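Local coordinates for protein acetolactate synthase isozyme 1 large subunit (Escherichia coli, PDB 6LPI) that is the large subunit of a thiamine diphosphate-dependent enzyme and binds thiamine diphosphate, a magnesium ion and flavin-adenine dinucleotide, at residues Ala63-Gln68 with Leu91-Ala96; Lys235-Thr240 with Glu345-Val350; Leu468-Ala473 with Leu535-Ile540. One frame throughout, in Å; residues are numbered along the deposited sequence.

Interaction 1 of 3, residues Ala63-Gln68 with Leu91-Ala96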
loop_
_atom_site.group_PDB
_atom_site.type_symbol
_atom_site.label_atom_id
_atom_site.label_comp_id
_atom_site.label_asym_id
_atom_site.label_seq_id
_atom_site.Cartn_x
_atom_site.Cartn_y
_atom_site.Cartn_z
ATOM N N ALA B 63 3.912 1.053 16.043
ATOM C CA ALA B 63 5.055 0.220 15.650
ATOM C C ALA B 63 4.930 -0.229 14.205
ATOM O O ALA B 63 5.890 -0.147 13.424
ATOM C CB ALA B 63 5.170 -1.010 16.549
ATOM N N GLY B 64 3.733 -0.690 13.831
ATOM C CA GLY B 64 3.525 -1.154 12.476
ATOM C C GLY B 64 3.642 -0.045 11.449
ATOM O O GLY B 64 4.264 -0.228 10.401
ATOM N N PHE B 65 3.077 1.128 11.740
ATOM C CA PHE B 65 3.169 2.195 10.747
ATOM C C PHE B 65 4.590 2.762 10.656
ATOM O O PHE B 65 4.991 3.231 9.586
ATOM C CB PHE B 65 2.157 3.293 11.055
ATOM C CG PHE B 65 0.769 2.975 10.585
ATOM C CD1 PHE B 65 0.536 2.601 9.263
ATOM C CD2 PHE B 65 -0.310 3.051 11.454
ATOM C CE1 PHE B 65 -0.738 2.317 8.817
ATOM C CE2 PHE B 65 -1.603 2.756 11.013
ATOM C CZ PHE B 65 -1.810 2.387 9.694
ATOM N N ILE B 66 5.364 2.721 11.746
ATOM C CA ILE B 66 6.775 3.108 11.674
ATOM C C ILE B 66 7.547 2.125 10.804
ATOM O O ILE B 66 8.370 2.513 9.953
ATOM C CB ILE B 66 7.386 3.204 13.081
ATOM C CG1 ILE B 66 6.819 4.391 13.846
ATOM C CG2 ILE B 66 8.901 3.347 13.005
ATOM C CD1 ILE B 66 7.243 4.346 15.283
ATOM N N ALA B 67 7.326 0.829 11.035
ATOM C CA ALA B 67 7.851 -0.163 10.106
ATOM C C ALA B 67 7.415 0.173 8.681
ATOM O O ALA B 67 8.191 0.040 7.729
ATOM C CB ALA B 67 7.396 -1.563 10.519
ATOM N N GLN B 68 6.178 0.630 8.521
ATOM C CA GLN B 68 5.695 0.992 7.199
ATOM C C GLN B 68 6.469 2.163 6.607
ATOM O O GLN B 68 6.755 2.163 5.412
ATOM C CB GLN B 68 4.212 1.297 7.244
ATOM C CG GLN B 68 3.375 0.099 6.851
ATOM C CD GLN B 68 2.153 0.519 6.040
ATOM O OE1 GLN B 68 2.255 1.284 5.067
ATOM N NE2 GLN B 68 0.988 0.070 6.473
ATOM N N LEU B 91 -1.900 -4.665 16.154
ATOM C CA LEU B 91 -1.188 -4.579 14.879
ATOM C C LEU B 91 -2.113 -4.552 13.664
ATOM O O LEU B 91 -1.685 -4.118 12.581
ATOM C CB LEU B 91 -0.229 -5.763 14.757
ATOM C CG LEU B 91 1.102 -5.537 15.454
ATOM C CD1 LEU B 91 1.837 -6.832 15.555
ATOM C CD2 LEU B 91 1.895 -4.553 14.636
ATOM N N VAL B 92 -3.364 -4.992 13.827
ATOM C CA VAL B 92 -4.247 -5.295 12.692
ATOM C C VAL B 92 -4.330 -4.145 11.685
ATOM O O VAL B 92 -4.131 -4.343 10.483
ATOM C CB VAL B 92 -5.639 -5.688 13.208
ATOM C CG1 VAL B 92 -6.627 -5.781 12.063
ATOM C CG2 VAL B 92 -5.551 -7.004 13.966
ATOM N N THR B 93 -4.681 -2.937 12.141
ATOM C CA THR B 93 -4.876 -1.845 11.188
ATOM C C THR B 93 -3.605 -1.586 10.382
ATOM O O THR B 93 -3.658 -1.428 9.159
ATOM C CB THR B 93 -5.317 -0.577 11.911
ATOM O OG1 THR B 93 -6.545 -0.830 12.595
ATOM C CG2 THR B 93 -5.572 0.529 10.923
ATOM N N ALA B 94 -2.447 -1.574 11.052
ATOM C CA ALA B 94 -1.179 -1.333 10.366
ATOM C C ALA B 94 -0.903 -2.398 9.321
ATOM O O ALA B 94 -0.435 -2.087 8.213
ATOM C CB ALA B 94 -0.045 -1.336 11.375
ATOM N N ILE B 95 -1.167 -3.668 9.667
ATOM C CA ILE B 95 -0.958 -4.762 8.717
ATOM C C ILE B 95 -1.946 -4.682 7.541
ATOM O O ILE B 95 -1.525 -4.736 6.392
ATOM C CB ILE B 95 -0.948 -6.123 9.472
ATOM C CG1 ILE B 95 0.451 -6.502 9.935
ATOM C CG2 ILE B 95 -1.405 -7.247 8.583
ATOM C CD1 ILE B 95 1.153 -5.588 10.859
ATOM N N ALA B 96 -3.237 -4.475 7.791
ATOM C CA ALA B 96 -4.209 -4.361 6.701
ATOM C C ALA B 96 -3.888 -3.182 5.778
ATOM O O ALA B 96 -3.977 -3.290 4.541
ATOM C CB ALA B 96 -5.624 -4.223 7.268
#

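Interaction 2 of 3, residues Lys235-Thr240 with Glu345-Val350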
loop_
_atom_site.group_PDB
_atom_site.type_symbol
_atom_site.label_atom_id
_atom_site.label_comp_id
_atom_site.label_asym_id
_atom_site.label_seq_id
_atom_site.Cartn_x
_atom_site.Cartn_y
_atom_site.Cartn_z
ATOM N N LYS B 235 9.965 9.907 -24.761
ATOM C CA LYS B 235 10.221 9.450 -26.126
ATOM C C LYS B 235 8.955 9.516 -26.962
ATOM O O LYS B 235 8.898 10.229 -27.967
ATOM C CB LYS B 235 10.779 8.030 -26.095
ATOM C CG LYS B 235 10.998 7.342 -27.432
ATOM C CD LYS B 235 12.207 6.454 -27.308
ATOM C CE LYS B 235 12.140 5.267 -28.225
ATOM N NZ LYS B 235 12.796 5.416 -29.542
ATOM N N ALA B 236 7.922 8.777 -26.552
ATOM C CA ALA B 236 6.653 8.760 -27.263
ATOM C C ALA B 236 5.834 10.015 -27.017
ATOM O O ALA B 236 4.776 10.179 -27.640
ATOM C CB ALA B 236 5.842 7.520 -26.879
ATOM N N GLN B 237 6.309 10.896 -26.141
ATOM C CA GLN B 237 5.631 12.138 -25.781
ATOM C C GLN B 237 4.183 11.888 -25.346
ATOM O O GLN B 237 3.221 12.468 -25.862
ATOM C CB GLN B 237 5.715 13.120 -26.951
ATOM C CG GLN B 237 7.089 13.660 -27.079
ATOM C CD GLN B 237 7.285 14.851 -26.180
ATOM O OE1 GLN B 237 6.560 15.846 -26.264
ATOM N NE2 GLN B 237 8.226 14.724 -25.253
ATOM N N LEU B 238 4.060 11.081 -24.344
ATOM C CA LEU B 238 2.771 10.650 -23.828
ATOM C C LEU B 238 2.315 11.596 -22.733
ATOM O O LEU B 238 3.084 11.875 -21.806
ATOM C CB LEU B 238 2.886 9.253 -23.259
ATOM C CG LEU B 238 3.437 8.264 -24.281
ATOM C CD1 LEU B 238 3.466 6.875 -23.682
ATOM C CD2 LEU B 238 2.643 8.314 -25.580
ATOM N N PRO B 239 1.111 12.145 -22.815
ATOM C CA PRO B 239 0.502 12.720 -21.613
ATOM C C PRO B 239 0.440 11.648 -20.534
ATOM O O PRO B 239 -0.013 10.531 -20.782
ATOM C CB PRO B 239 -0.893 13.141 -22.095
ATOM C CG PRO B 239 -0.688 13.472 -23.544
ATOM C CD PRO B 239 0.420 12.568 -24.047
ATOM N N THR B 240 0.958 11.958 -19.349
ATOM C CA THR B 240 1.032 10.969 -18.277
ATOM C C THR B 240 0.250 11.419 -17.052
ATOM O O THR B 240 0.437 12.531 -16.557
ATOM C CB THR B 240 2.480 10.690 -17.901
ATOM O OG1 THR B 240 2.983 11.837 -17.225
ATOM C CG2 THR B 240 3.305 10.476 -19.135
ATOM N N GLU B 345 -0.683 17.588 -32.445
ATOM C CA GLU B 345 -2.103 17.931 -32.383
ATOM C C GLU B 345 -2.743 17.434 -31.094
ATOM O O GLU B 345 -3.610 18.108 -30.515
ATOM C CB GLU B 345 -2.840 17.407 -33.614
ATOM C CG GLU B 345 -3.220 18.541 -34.549
ATOM C CD GLU B 345 -4.050 18.103 -35.735
ATOM O OE1 GLU B 345 -3.684 17.108 -36.386
ATOM O OE2 GLU B 345 -5.054 18.773 -36.040
ATOM N N TRP B 346 -2.346 16.248 -30.637
ATOM C CA TRP B 346 -2.902 15.743 -29.393
ATOM C C TRP B 346 -2.490 16.648 -28.244
ATOM O O TRP B 346 -3.319 17.000 -27.401
ATOM C CB TRP B 346 -2.461 14.285 -29.212
ATOM C CG TRP B 346 -2.683 13.538 -27.894
ATOM C CD1 TRP B 346 -1.773 12.734 -27.261
ATOM C CD2 TRP B 346 -3.871 13.504 -27.076
ATOM N NE1 TRP B 346 -2.322 12.184 -26.132
ATOM C CE2 TRP B 346 -3.601 12.648 -25.985
ATOM C CE3 TRP B 346 -5.128 14.114 -27.157
ATOM C CZ2 TRP B 346 -4.541 12.388 -24.987
ATOM C CZ3 TRP B 346 -6.052 13.855 -26.173
ATOM C CH2 TRP B 346 -5.757 12.997 -25.099
ATOM N N HIS B 347 -1.260 17.168 -28.283
ATOM C CA HIS B 347 -0.859 18.100 -27.240
ATOM C C HIS B 347 -1.644 19.395 -27.322
ATOM O O HIS B 347 -2.029 19.936 -26.282
ATOM C CB HIS B 347 0.640 18.375 -27.280
ATOM C CG HIS B 347 1.448 17.320 -26.597
ATOM N ND1 HIS B 347 2.489 16.656 -27.210
ATOM C CD2 HIS B 347 1.314 16.759 -25.372
ATOM C CE1 HIS B 347 2.982 15.754 -26.380
ATOM N NE2 HIS B 347 2.283 15.792 -25.260
ATOM N N GLN B 348 -1.904 19.916 -28.533
ATOM C CA GLN B 348 -2.750 21.111 -28.600
ATOM C C GLN B 348 -4.105 20.841 -27.976
ATOM O O GLN B 348 -4.706 21.741 -27.375
ATOM C CB GLN B 348 -2.970 21.629 -30.021
ATOM C CG GLN B 348 -1.921 21.349 -31.046
ATOM C CD GLN B 348 -2.396 21.751 -32.448
ATOM O OE1 GLN B 348 -3.432 22.407 -32.604
ATOM N NE2 GLN B 348 -1.640 21.350 -33.471
ATOM N N LEU B 349 -4.604 19.613 -28.120
ATOM C CA LEU B 349 -5.888 19.289 -27.519
ATOM C C LEU B 349 -5.783 19.224 -26.009
ATOM O O LEU B 349 -6.666 19.723 -25.294
ATOM C CB LEU B 349 -6.405 17.976 -28.111
ATOM C CG LEU B 349 -7.641 17.317 -27.505
ATOM C CD1 LEU B 349 -8.792 18.324 -27.332
ATOM C CD2 LEU B 349 -8.061 16.150 -28.418
ATOM N N VAL B 350 -4.686 18.658 -25.507
ATOM C CA VAL B 350 -4.490 18.617 -24.061
ATOM C C VAL B 350 -4.478 20.034 -23.505
ATOM O O VAL B 350 -5.247 20.378 -22.599
ATOM C CB VAL B 350 -3.186 17.878 -23.701
ATOM C CG1 VAL B 350 -2.969 17.833 -22.175
ATOM C CG2 VAL B 350 -3.153 16.477 -24.303
#

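Interaction 3 of 3, residues Leu468-Ala473 with Leu535-Ile540. With MG (magnesium ion), chain K; TPP (thiamine diphosphate), chain J.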
loop_
_atom_site.group_PDB
_atom_site.type_symbol
_atom_site.label_atom_id
_atom_site.label_comp_id
_atom_site.label_asym_id
_atom_site.label_seq_id
_atom_site.Cartn_x
_atom_site.Cartn_y
_atom_site.Cartn_z
ATOM N N LEU B 468 0.055 20.771 10.812
ATOM C CA LEU B 468 -1.304 20.461 11.223
ATOM C C LEU B 468 -2.253 21.517 10.660
ATOM O O LEU B 468 -2.180 22.692 11.030
ATOM C CB LEU B 468 -1.379 20.381 12.746
ATOM C CG LEU B 468 -2.752 20.420 13.418
ATOM C CD1 LEU B 468 -3.541 19.183 13.048
ATOM C CD2 LEU B 468 -2.580 20.469 14.917
ATOM N N MET B 469 -3.125 21.108 9.738
ATOM C CA MET B 469 -4.241 21.947 9.299
ATOM C C MET B 469 -5.420 21.564 10.178
ATOM O O MET B 469 -5.989 20.481 10.029
ATOM C CB MET B 469 -4.568 21.729 7.823
ATOM C CG MET B 469 -3.366 21.667 6.922
ATOM S SD MET B 469 -3.786 22.052 5.217
ATOM C CE MET B 469 -2.396 21.297 4.353
ATOM N N ASN B 470 -5.787 22.443 11.086
ATOM C CA ASN B 470 -6.779 22.138 12.106
ATOM C C ASN B 470 -8.033 22.893 11.688
ATOM O O ASN B 470 -8.119 24.109 11.852
ATOM C CB ASN B 470 -6.265 22.565 13.477
ATOM C CG ASN B 470 -7.347 22.636 14.524
ATOM O OD1 ASN B 470 -8.456 22.126 14.326
ATOM N ND2 ASN B 470 -7.048 23.301 15.637
ATOM N N ASN B 471 -8.984 22.164 11.102
ATOM C CA ASN B 471 -10.290 22.676 10.691
ATOM C C ASN B 471 -11.354 22.562 11.774
ATOM O O ASN B 471 -12.511 22.921 11.516
ATOM C CB ASN B 471 -10.772 21.945 9.428
ATOM C CG ASN B 471 -10.862 20.452 9.614
ATOM O OD1 ASN B 471 -10.577 19.926 10.683
ATOM N ND2 ASN B 471 -11.233 19.756 8.560
ATOM N N GLU B 472 -10.986 22.097 12.969
ATOM C CA GLU B 472 -11.918 21.711 14.033
ATOM C C GLU B 472 -13.130 20.982 13.455
ATOM O O GLU B 472 -14.282 21.379 13.621
ATOM C CB GLU B 472 -12.276 22.915 14.902
ATOM C CG GLU B 472 -10.988 23.723 15.216
ATOM C CD GLU B 472 -11.065 24.628 16.440
ATOM O OE1 GLU B 472 -10.069 24.671 17.213
ATOM O OE2 GLU B 472 -12.144 25.216 16.682
ATOM N N ALA B 473 -12.819 19.887 12.759
ATOM C CA ALA B 473 -13.764 19.072 12.005
ATOM C C ALA B 473 -13.066 17.795 11.533
ATOM O O ALA B 473 -11.844 17.765 11.331
ATOM C CB ALA B 473 -14.341 19.833 10.804
ATOM N N LEU B 535 5.795 20.605 15.834
ATOM C CA LEU B 535 4.398 20.725 15.449
ATOM C C LEU B 535 4.103 22.151 15.016
ATOM O O LEU B 535 4.329 23.089 15.783
ATOM C CB LEU B 535 3.473 20.390 16.613
ATOM C CG LEU B 535 2.032 20.738 16.258
ATOM C CD1 LEU B 535 1.359 19.557 15.541
ATOM C CD2 LEU B 535 1.235 21.263 17.454
ATOM N N ILE B 536 3.537 22.308 13.824
ATOM C CA ILE B 536 3.156 23.613 13.298
ATOM C C ILE B 536 1.650 23.597 13.077
ATOM O O ILE B 536 1.140 22.770 12.311
ATOM C CB ILE B 536 3.895 23.946 11.997
ATOM C CG1 ILE B 536 5.390 24.073 12.261
ATOM C CG2 ILE B 536 3.387 25.260 11.436
ATOM C CD1 ILE B 536 6.138 22.770 12.190
ATOM N N HIS B 537 0.944 24.517 13.725
ATOM C CA HIS B 537 -0.510 24.497 13.787
ATOM C C HIS B 537 -1.096 25.670 13.013
ATOM O O HIS B 537 -0.609 26.799 13.134
ATOM C CB HIS B 537 -0.964 24.496 15.245
ATOM C CG HIS B 537 -2.401 24.855 15.443
ATOM N ND1 HIS B 537 -2.867 26.144 15.295
ATOM C CD2 HIS B 537 -3.475 24.096 15.760
ATOM C CE1 HIS B 537 -4.166 26.165 15.529
ATOM N NE2 HIS B 537 -4.559 24.934 15.809
ATOM N N VAL B 538 -2.152 25.399 12.227
ATOM C CA VAL B 538 -2.821 26.409 11.403
ATOM C C VAL B 538 -4.330 26.233 11.466
ATOM O O VAL B 538 -4.841 25.172 11.103
ATOM C CB VAL B 538 -2.375 26.329 9.934
ATOM C CG1 VAL B 538 -3.225 27.244 9.064
ATOM C CG2 VAL B 538 -0.932 26.677 9.815
ATOM N N ARG B 539 -5.050 27.287 11.843
ATOM C CA ARG B 539 -6.505 27.238 11.781
ATOM C C ARG B 539 -6.975 27.374 10.337
ATOM O O ARG B 539 -6.403 28.130 9.549
ATOM C CB ARG B 539 -7.118 28.327 12.656
ATOM C CG ARG B 539 -7.355 29.694 11.981
ATOM C CD ARG B 539 -6.061 30.472 11.625
ATOM N NE ARG B 539 -5.264 30.830 12.802
ATOM C CZ ARG B 539 -3.995 31.215 12.751
ATOM N NH1 ARG B 539 -3.373 31.320 11.586
ATOM N NH2 ARG B 539 -3.340 31.506 13.864
ATOM N N ILE B 540 -8.002 26.607 9.982
ATOM C CA ILE B 540 -8.592 26.620 8.642
ATOM C C ILE B 540 -10.102 26.531 8.802
ATOM O O ILE B 540 -10.596 25.778 9.647
ATOM C CB ILE B 540 -8.037 25.466 7.771
ATOM C CG1 ILE B 540 -6.590 25.746 7.354
ATOM C CG2 ILE B 540 -8.916 25.182 6.556
ATOM C CD1 ILE B 540 -6.074 24.777 6.321
HETATM MG MG MG K . -9.038 18.632 10.011
HETATM N "N1'" TPP J . -11.936 6.270 10.943
HETATM C "C2'" TPP J . -10.664 5.912 10.537
HETATM C CM2 TPP J . -9.726 5.190 11.459
HETATM N "N3'" TPP J . -10.223 6.201 9.270
HETATM C "C4'" TPP J . -11.043 6.827 8.374
HETATM N "N4'" TPP J . -10.551 7.061 7.157
HETATM C "C5'" TPP J . -12.331 7.196 8.769
HETATM C "C6'" TPP J . -12.765 6.913 10.061
HETATM C "C7'" TPP J . -13.255 7.930 7.819
HETATM N N3 TPP J . -12.686 9.224 7.556
HETATM C C2 TPP J . -11.909 9.488 6.453
HETATM S S1 TPP J . -11.367 10.986 6.372
HETATM C C5 TPP J . -12.112 11.371 7.753
HETATM C C4 TPP J . -12.797 10.331 8.329
HETATM C CM4 TPP J . -13.551 10.482 9.606
HETATM C C6 TPP J . -11.978 12.783 8.272
HETATM C C7 TPP J . -10.518 13.224 8.362
HETATM O O7 TPP J . -10.380 14.044 9.502
HETATM P PA TPP J . -9.147 15.074 9.659
HETATM O O1A TPP J . -7.958 14.416 10.305
HETATM O O2A TPP J . -9.689 16.227 10.483
HETATM O O3A TPP J . -8.692 15.523 8.182
HETATM P PB TPP J . -9.343 16.787 7.382
HETATM O O1B TPP J . -8.281 17.389 6.458
HETATM O O2B TPP J . -10.547 16.397 6.561
HETATM O O3B TPP J . -9.859 17.799 8.383
#

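Interaction 1 of 3, residues Ala63-Gln68 with Leu91-Ala96
One face of the Phe65 ring lies over the backbone of Ala94, with Ala94 CA offset toward the rim and 3.8 Å from Phe65 CZ, in a CH-pi contact. The second flat group, the Gln68 amide, keeps Ala94 O close to its own plane. Both side chains meet the same residue, Ala94. They join helices 60-74 and 86-101 of the N-terminal thiamine diphosphate-binding domain, an alpha/beta fold in which successive helices connect parallel strands. The segment axes differ by only 24° in direction and approach to 8.5 Å, as expected of neighbouring helices on one side of such a sheet. Ala67 and Leu91 both reach strands 78-82 and 105-111 beneath. Closest backbone passage is at Gly64, whose CA is 5.2 Å from Ala94 CA; Ala94 CB packs 3.7 Å from Gly64 CA, meeting main chain where no side chain intervenes. Phe65 carries its CG beside the backbone N (chi1 -81°), which swings the ring across to the second helix, while Thr418 and Pro424 also touch it. Farther along, the bent chain of Gln68 is held at both amide atoms: OE1 pairs with Arg72 NE, and NE2 reaches two acceptors on helix 86-101, Asp97 OD2 and Ala94 O. The bond from Gln68 NE2 to Ala94 O measures 3.1 Å, lies in the carbonyl plane and is bent to 140° at the hydrogen.

Interaction 2 of 3, residues Lys235-Thr240 with Glu345-Val350
Pro239 rests its ring carbons beside the pyrrole part of Trp346, with Pro239 CG 3.3 Å from Trp346 NE1 and Pro239 CD 3.5 Å from the same nitrogen. This joins the Rossmann-like central domain, at the loop leading into its strand 240-242, to helix 344-354. Val350 comes to the proline as well: its CG2 branch is 4.0 Å from Pro239 CG and stands over the centre of one face of the indole, so proline, valine and tryptophan form one apolar cluster. Beside it, His347 CE1 sits 3.3 Å from Gln237 O and 3.6 Å from Gln237 OE1, while Gln237 CB meets the imidazole at its edge, in plane. The Gln237 and His347 side chains cross at about a right angle, amide and ring planes 63° apart.

Trp346 has CG anti to its N (chi1 170°), which sends the indole toward the sheet. There its NE1 donates to Pro214 O at the start of strand 214-218, a bond that restrains the turn of the ring, while Ile272 of helix 267-273 touches Trp346 and Val350, and Leu258 of strand 257-260 packs on Pro239 and Val350. On the loop side, Gln237, its phi positive at 53°, is the C-prime residue of a Schellman motif that ends helix 226-235: Leu238 N bonds to Ala233 O, Gln237 N to Glu234 O, and the side-chain NE2 of Gln237 returns to that same Glu234 O.

Interaction 3 of 3, residues Leu468-Ala473 with Leu535-Ile540
Asn470 O is approached from Arg539, the last residue of the other strand, and from Ile540 just beyond it: Ile540 N donates a hydrogen bond of 3.1 Å to it from above the carbonyl plane, and Arg539 CA makes a CA-H...O contact of 3.5 Å with the same Asn470 O. Strands 464-470 and 534-539 run parallel here, in register Leu468-His537, Met469-Val538 and Asn470-Arg539, with their directions 27° apart. Backbone bonds alternate along the pair: Leu468 N to Ile536 O, Val538 N to Leu468 O, then Asn470 N to Val538 O.

Asn470 also spans the strands through its side chain. With CG anti to the backbone N (chi1 164°), its ND2 reaches the edge of the His537 ring and donates to His537 NE2 at 3.0 Å, a nearly straight bond of 165°. Its other amide atom, OD1, accepts from Glu472 N in an Asx turn that bends the chain after the strand. Asn470 and Asn471 are the Asn-Asn pair that closes the family's thiamine diphosphate motif, which begins at the Gly-Asp-Gly around Asp444. Asn471 OD1 binds the magnesium ion at 2.1 Å; Asp444 and the diphosphate atoms O2A and O3B of thiamine diphosphate join it there.

Ile540 CD1 packs 3.7 Å from Met469 CB. On the face of Met469 and Val538, helix 370-378 touches both, and Ile540 too, while helix 393-401 touches Met469. On the other, Leu468, Asn470 and His537 meet helix 500-506; strands 438-443 and 510-513 flank the pair.

In the fold
From the N terminus, interaction 1 closes a 22-residue connection that runs through strand 78-82 between helices 60-74 and 86-101 of the N-terminal domain. Interaction 2 follows, spanning 104 residues; it brings helix 344-354 back to an early loop of the central domain. Interaction 3 comes last and pairs two strands of the C-terminal domain's sheet across 61 residues. The three are in series and none encloses or crosses another. Interactions 1 and 3 both lie near one thiamine diphosphate: the side chain of Thr93 comes within about 6 Å (nearest atoms) of its aminopyrimidine end without touching it, and Asn471 binds the magnesium ion at its diphosphate. Interaction 2 is remote, its centre about 40 Å from that of interaction 1.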